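Local coordinates for lectin 2 (Agrocybe aegerita, PDB 4TQJ), which recognises non-reducing terminal N-acetylglucosamine as a sugar-binding fungal lectin built on a beta-propeller fold, at residues 2-7 with 172-178; 212-216 with 262-266. The protein carries 1 engineered substitution. All coordinates share one frame; numbering follows the deposited sequence.

Interaction 1: 2-7 with 172-178; sequences SNVITQ and HLRFLAD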
loop_
_atom_site.group_PDB
_atom_site.type_symbol
_atom_site.label_atom_id
_atom_site.label_comp_id
_atom_site.label_asym_id
_atom_site.label_seq_id
_atom_site.Cartn_x
_atom_site.Cartn_y
_atom_site.Cartn_z
ATOM N N SER A 2 -19.959 -4.398 2.034
ATOM C CA SER A 2 -19.927 -4.600 3.474
ATOM C C SER A 2 -18.623 -5.337 3.801
ATOM O O SER A 2 -18.280 -6.295 3.121
ATOM C CB SER A 2 -21.113 -5.477 3.912
ATOM O OG SER A 2 -22.283 -4.723 4.183
ATOM N N ASN A 3 -17.880 -4.904 4.814
ATOM C CA ASN A 3 -16.788 -5.753 5.301
ATOM C C ASN A 3 -17.375 -6.972 6.022
ATOM O O ASN A 3 -18.264 -6.830 6.848
ATOM C CB ASN A 3 -15.832 -4.974 6.199
ATOM C CG ASN A 3 -14.555 -4.558 5.471
ATOM O OD1 ASN A 3 -14.605 -3.811 4.483
ATOM N ND2 ASN A 3 -13.403 -5.038 5.961
ATOM N N VAL A 4 -16.911 -8.168 5.678
ATOM C CA VAL A 4 -17.542 -9.397 6.162
ATOM C C VAL A 4 -16.515 -10.478 6.528
ATOM O O VAL A 4 -15.475 -10.626 5.879
ATOM C CB VAL A 4 -18.525 -9.971 5.106
ATOM C CG1 VAL A 4 -18.869 -11.421 5.424
ATOM C CG2 VAL A 4 -19.796 -9.116 5.004
ATOM N N ILE A 5 -16.826 -11.237 7.568
ATOM C CA ILE A 5 -15.947 -12.293 8.040
ATOM C C ILE A 5 -16.722 -13.598 8.065
ATOM O O ILE A 5 -17.740 -13.688 8.747
ATOM C CB ILE A 5 -15.442 -11.961 9.446
ATOM C CG1 ILE A 5 -14.517 -10.746 9.370
ATOM C CG2 ILE A 5 -14.727 -13.153 10.071
ATOM C CD1 ILE A 5 -14.098 -10.232 10.707
ATOM N N THR A 6 -16.258 -14.585 7.303
ATOM C CA THR A 6 -16.924 -15.891 7.233
ATOM C C THR A 6 -15.971 -16.978 7.710
ATOM O O THR A 6 -14.799 -16.714 7.935
ATOM C CB THR A 6 -17.441 -16.247 5.791
ATOM O OG1 THR A 6 -16.339 -16.562 4.931
ATOM C CG2 THR A 6 -18.253 -15.113 5.190
ATOM N N GLN A 7 -16.476 -18.195 7.887
ATOM C CA GLN A 7 -15.625 -19.318 8.263
ATOM C C GLN A 7 -14.602 -19.631 7.172
ATOM O O GLN A 7 -13.432 -19.881 7.458
ATOM C CB GLN A 7 -16.476 -20.555 8.574
ATOM C CG GLN A 7 -17.466 -20.307 9.699
ATOM C CD GLN A 7 -18.351 -21.485 10.000
ATOM O OE1 GLN A 7 -19.477 -21.308 10.463
ATOM N NE2 GLN A 7 -17.857 -22.698 9.739
ATOM N N HIS A 172 -24.137 -25.790 11.057
ATOM C CA HIS A 172 -24.456 -24.367 11.199
ATOM C C HIS A 172 -23.328 -23.471 10.702
ATOM O O HIS A 172 -22.197 -23.925 10.538
ATOM C CB HIS A 172 -24.745 -24.068 12.675
ATOM C CG HIS A 172 -25.673 -25.061 13.309
ATOM N ND1 HIS A 172 -25.347 -25.764 14.450
ATOM C CD2 HIS A 172 -26.895 -25.503 12.930
ATOM C CE1 HIS A 172 -26.339 -26.581 14.758
ATOM N NE2 HIS A 172 -27.290 -26.443 13.852
ATOM N N LEU A 173 -23.647 -22.199 10.477
ATOM C CA LEU A 173 -22.676 -21.211 10.026
ATOM C C LEU A 173 -22.698 -19.994 10.935
ATOM O O LEU A 173 -23.760 -19.532 11.337
ATOM C CB LEU A 173 -22.991 -20.762 8.600
ATOM C CG LEU A 173 -22.973 -21.880 7.546
ATOM C CD1 LEU A 173 -23.672 -21.405 6.288
ATOM C CD2 LEU A 173 -21.531 -22.321 7.250
ATOM N N ARG A 174 -21.522 -19.461 11.248
ATOM C CA ARG A 174 -21.456 -18.275 12.080
ATOM C C ARG A 174 -20.511 -17.262 11.461
ATOM O O ARG A 174 -19.325 -17.524 11.322
ATOM C CB ARG A 174 -21.039 -18.640 13.511
ATOM C CG ARG A 174 -22.193 -19.259 14.337
ATOM C CD ARG A 174 -21.669 -20.058 15.531
ATOM N NE ARG A 174 -20.960 -21.252 15.076
ATOM C CZ ARG A 174 -20.328 -22.114 15.870
ATOM N NH1 ARG A 174 -20.294 -21.930 17.183
ATOM N NH2 ARG A 174 -19.711 -23.158 15.340
ATOM N N PHE A 175 -21.063 -16.110 11.090
ATOM C CA PHE A 175 -20.319 -15.075 10.379
ATOM C C PHE A 175 -20.415 -13.755 11.141
ATOM O O PHE A 175 -21.218 -13.612 12.054
ATOM C CB PHE A 175 -20.897 -14.848 8.973
ATOM C CG PHE A 175 -20.922 -16.068 8.082
ATOM C CD1 PHE A 175 -21.827 -16.126 7.023
ATOM C CD2 PHE A 175 -20.034 -17.116 8.253
ATOM C CE1 PHE A 175 -21.865 -17.214 6.170
ATOM C CE2 PHE A 175 -20.065 -18.210 7.399
ATOM C CZ PHE A 175 -20.984 -18.253 6.353
ATOM N N LEU A 176 -19.613 -12.779 10.738
ATOM C CA LEU A 176 -19.705 -11.435 11.283
ATOM C C LEU A 176 -19.924 -10.500 10.105
ATOM O O LEU A 176 -19.233 -10.597 9.110
ATOM C CB LEU A 176 -18.428 -11.058 12.023
ATOM C CG LEU A 176 -17.995 -11.927 13.210
ATOM C CD1 LEU A 176 -16.573 -11.537 13.660
ATOM C CD2 LEU A 176 -19.002 -11.831 14.353
ATOM N N ALA A 177 -20.915 -9.625 10.207
ATOM C CA ALA A 177 -21.224 -8.692 9.136
ATOM C C ALA A 177 -22.096 -7.587 9.688
ATOM O O ALA A 177 -22.826 -7.794 10.643
ATOM C CB ALA A 177 -21.945 -9.408 7.997
ATOM N N ASP A 178 -22.034 -6.413 9.080
ATOM C CA ASP A 178 -22.946 -5.355 9.469
ATOM C C ASP A 178 -24.268 -5.544 8.746
ATOM O O ASP A 178 -24.366 -5.280 7.545
ATOM C CB ASP A 178 -22.368 -3.980 9.136
ATOM C CG ASP A 178 -23.225 -2.856 9.676
ATOM O OD1 ASP A 178 -24.171 -3.152 10.432
ATOM O OD2 ASP A 178 -22.958 -1.687 9.344
HETATM O O HOH W 1 -20.676 -5.983 7.061
HETATM O O HOH W 2 -20.640 -22.797 12.581
HETATM O O HOH W 3 -19.888 -24.760 9.209
#

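Interaction 2: 212-216 with 262-266; sequences VIDNF and FGQVK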
loop_
_atom_site.group_PDB
_atom_site.type_symbol
_atom_site.label_atom_id
_atom_site.label_comp_id
_atom_site.label_asym_id
_atom_site.label_seq_id
_atom_site.Cartn_x
_atom_site.Cartn_y
_atom_site.Cartn_z
ATOM N N VAL A 212 -34.378 -13.978 12.281
ATOM C CA VAL A 212 -34.719 -13.049 11.209
ATOM C C VAL A 212 -35.191 -13.696 9.904
ATOM O O VAL A 212 -35.840 -13.035 9.101
ATOM C CB VAL A 212 -33.552 -12.098 10.867
ATOM C CG1 VAL A 212 -33.228 -11.193 12.057
ATOM C CG2 VAL A 212 -32.334 -12.904 10.404
ATOM N N ILE A 213 -34.833 -14.955 9.676
ATOM C CA ILE A 213 -35.290 -15.679 8.484
ATOM C C ILE A 213 -35.545 -17.132 8.847
ATOM O O ILE A 213 -34.769 -17.736 9.595
ATOM C CB ILE A 213 -34.259 -15.646 7.325
ATOM C CG1 ILE A 213 -33.784 -14.223 7.024
ATOM C CG2 ILE A 213 -34.844 -16.275 6.052
ATOM C CD1 ILE A 213 -32.530 -14.188 6.177
ATOM N N ASP A 214 -36.635 -17.693 8.329
ATOM C CA ASP A 214 -36.952 -19.097 8.571
ATOM C C ASP A 214 -36.573 -19.897 7.336
ATOM O O ASP A 214 -37.433 -20.471 6.659
ATOM C CB ASP A 214 -38.444 -19.281 8.889
ATOM C CG ASP A 214 -38.882 -18.509 10.124
ATOM O OD1 ASP A 214 -38.029 -18.194 10.977
ATOM O OD2 ASP A 214 -40.090 -18.221 10.245
ATOM N N ASN A 215 -35.278 -19.901 7.039
ATOM C CA ASN A 215 -34.742 -20.457 5.803
ATOM C C ASN A 215 -33.203 -20.428 5.868
ATOM O O ASN A 215 -32.622 -20.007 6.877
ATOM C CB ASN A 215 -35.268 -19.679 4.582
ATOM C CG ASN A 215 -35.541 -20.583 3.373
ATOM O OD1 ASN A 215 -34.821 -21.549 3.127
ATOM N ND2 ASN A 215 -36.592 -20.259 2.613
ATOM N N PHE A 216 -32.558 -20.901 4.808
ATOM C CA PHE A 216 -31.106 -20.999 4.757
ATOM C C PHE A 216 -30.508 -21.881 5.859
ATOM O O PHE A 216 -29.324 -21.770 6.169
ATOM C CB PHE A 216 -30.455 -19.605 4.799
ATOM C CG PHE A 216 -30.821 -18.724 3.638
ATOM C CD1 PHE A 216 -30.375 -19.014 2.355
ATOM C CD2 PHE A 216 -31.598 -17.593 3.828
ATOM C CE1 PHE A 216 -30.705 -18.194 1.285
ATOM C CE2 PHE A 216 -31.932 -16.771 2.767
ATOM C CZ PHE A 216 -31.496 -17.068 1.488
ATOM N N PHE A 262 -35.111 -8.767 7.183
ATOM C CA PHE A 262 -35.014 -9.448 5.890
ATOM C C PHE A 262 -36.344 -9.753 5.212
ATOM O O PHE A 262 -37.306 -10.157 5.867
ATOM C CB PHE A 262 -34.164 -10.720 6.018
ATOM C CG PHE A 262 -32.725 -10.431 6.337
ATOM C CD1 PHE A 262 -31.796 -10.297 5.328
ATOM C CD2 PHE A 262 -32.324 -10.220 7.648
ATOM C CE1 PHE A 262 -30.475 -9.992 5.615
ATOM C CE2 PHE A 262 -31.005 -9.917 7.947
ATOM C CZ PHE A 262 -30.082 -9.803 6.930
ATOM N N GLY A 263 -36.373 -9.552 3.894
ATOM C CA GLY A 263 -37.541 -9.811 3.076
ATOM C C GLY A 263 -37.683 -11.270 2.667
ATOM O O GLY A 263 -36.933 -12.134 3.117
ATOM N N GLN A 264 -38.660 -11.554 1.815
ATOM C CA GLN A 264 -38.925 -12.932 1.425
ATOM C C GLN A 264 -37.750 -13.539 0.653
ATOM O O GLN A 264 -36.990 -12.837 -0.013
ATOM C CB GLN A 264 -40.225 -13.042 0.625
ATOM C CG GLN A 264 -40.259 -12.190 -0.620
ATOM C CD GLN A 264 -41.553 -12.348 -1.406
ATOM O OE1 GLN A 264 -42.279 -11.368 -1.632
ATOM N NE2 GLN A 264 -41.846 -13.584 -1.838
ATOM N N VAL A 265 -37.611 -14.853 0.757
ATOM C CA VAL A 265 -36.502 -15.562 0.136
ATOM C C VAL A 265 -36.855 -15.961 -1.287
ATOM O O VAL A 265 -37.750 -16.785 -1.505
ATOM C CB VAL A 265 -36.158 -16.807 0.950
ATOM C CG1 VAL A 265 -35.062 -17.615 0.271
ATOM C CG2 VAL A 265 -35.761 -16.397 2.368
ATOM N N LYS A 266 -36.152 -15.377 -2.254
ATOM C CA LYS A 266 -36.493 -15.538 -3.667
ATOM C C LYS A 266 -35.369 -16.170 -4.481
ATOM O O LYS A 266 -34.198 -15.966 -4.191
ATOM C CB LYS A 266 -36.855 -14.182 -4.282
ATOM C CG LYS A 266 -37.957 -13.427 -3.552
ATOM C CD LYS A 266 -38.323 -12.132 -4.289
ATOM C CE LYS A 266 -38.960 -11.123 -3.349
ATOM N NZ LYS A 266 -40.138 -10.427 -3.955
HETATM O O HOH W 4 -36.326 -10.262 9.343
HETATM O O HOH W 5 -37.818 -12.780 7.189
#

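Interaction 1: 2-7 with 172-178
Thr6 and Gln7 reach strand 173-177 through two different first torsions. Thr6 places OG1 between its backbone N and carbonyl carbon (chi1 72°), which leaves CG2 anti to the carbonyl carbon, against Phe175, and the hydroxyl for Leu9 N; Gln7 keeps CG beside N and then runs out extended toward Arg174. The two residues belong to the N-terminal segment of a beta-propeller, which adds a short, weakly bonded antiparallel edge to the innermost strand of the blade of strands 173-177, 186-190, 195-198 and 210-213. At the centre of this edge Ile5 and Leu176 form a hydrogen-bonded pair. Ile5 N donates to Leu176 O and Leu176 N donates back to Ile5 O, each bond 2.9 Å long and nearly straight. The side chains of the pair lie side by side, CB to CB 4.0 Å, and Ile5 also leans on Tyr119 and Ala121 while Leu176 touches Ile132 and Phe134, all of the preceding blade. On the other face of the sheet Val4 CG2 meets Ala177 CB, and both side chains reach Val232 of the next blade. Thr6 lies across the Phe175 ring, its CB 3.9 Å from the ring centroid and offset toward the rim, a CH-pi contact. Gln7 carries the sheet-like pairing onward with its side chain, for OE1 stands in for a main-chain carbonyl and accepts Arg174 N. Arg174 NH1 bonds Phe160 O. A second donor reaches Gln7 OE1: a water at 2.8 Å that also donates to His172 O and accepts from Arg174 NH2.

Interaction 2: 212-216 with 262-266
Val265 packs its side chain against Ile213, Asn215 and Phe216, joining the outer parts of two neighbouring beta-propeller blades. Residues 212-213 end the outermost strand of one blade, where Val212 and Ile213 both face Val195 in a classic beta bulge, and 214-216 leave it as loop; 262-266 lead into the outermost strand of the next. Starting at Val265 CB, which lies 3.9 Å from Asn215 ND2, the side chain forks. Val265 CG1, anti to the backbone N (chi1 176°), approaches the Phe216 ring obliquely, 3.8 Å from CZ, and also touches Asn215 ND2. Val265 CG2 rests against Ile213 CG2. The same Val265 CG2 comes within 3.9 Å of Phe216 CE2. Ile213 sends its other arm to Phe262: CG1 lies 3.7 Å from Phe262 CB, and CD1 makes an off-centre CH-pi contact with the ring, reaching it obliquely. Val212 CG2 comes up obliquely to the same ring at CD2, and Ile243 of strand 242-246 packs against both Ile213 and Phe262. The Asn215 amide is held on its oxygen side, where OD1 accepts Phe216 N within the segment and Trp223 NE1 from beyond it. Polar links between the segments are made through water. Val212 O accepts from two waters, one of which accepts a hydrogen bond from Phe262 N, while the second donates to Phe262 O at 3.0 Å.

From the N terminus, the chain lays residues 2-7 in the middle of the propeller, then runs through the strands within 20-44, 60-101 and 117-157 before interaction 1 closes that loop of 164 residues on strand 173-177. The chain continues outward across the same blade to strand 210-213, enters the next blade, and returns in interaction 2 after 45 residues. The two contacts therefore follow in series and neither nest nor cross. They share one sheet at its opposite edges, their centres about 17 Å apart: interaction 1 ties its inner strand to the N-terminal segment, interaction 2 its outer strand to the adjacent blade.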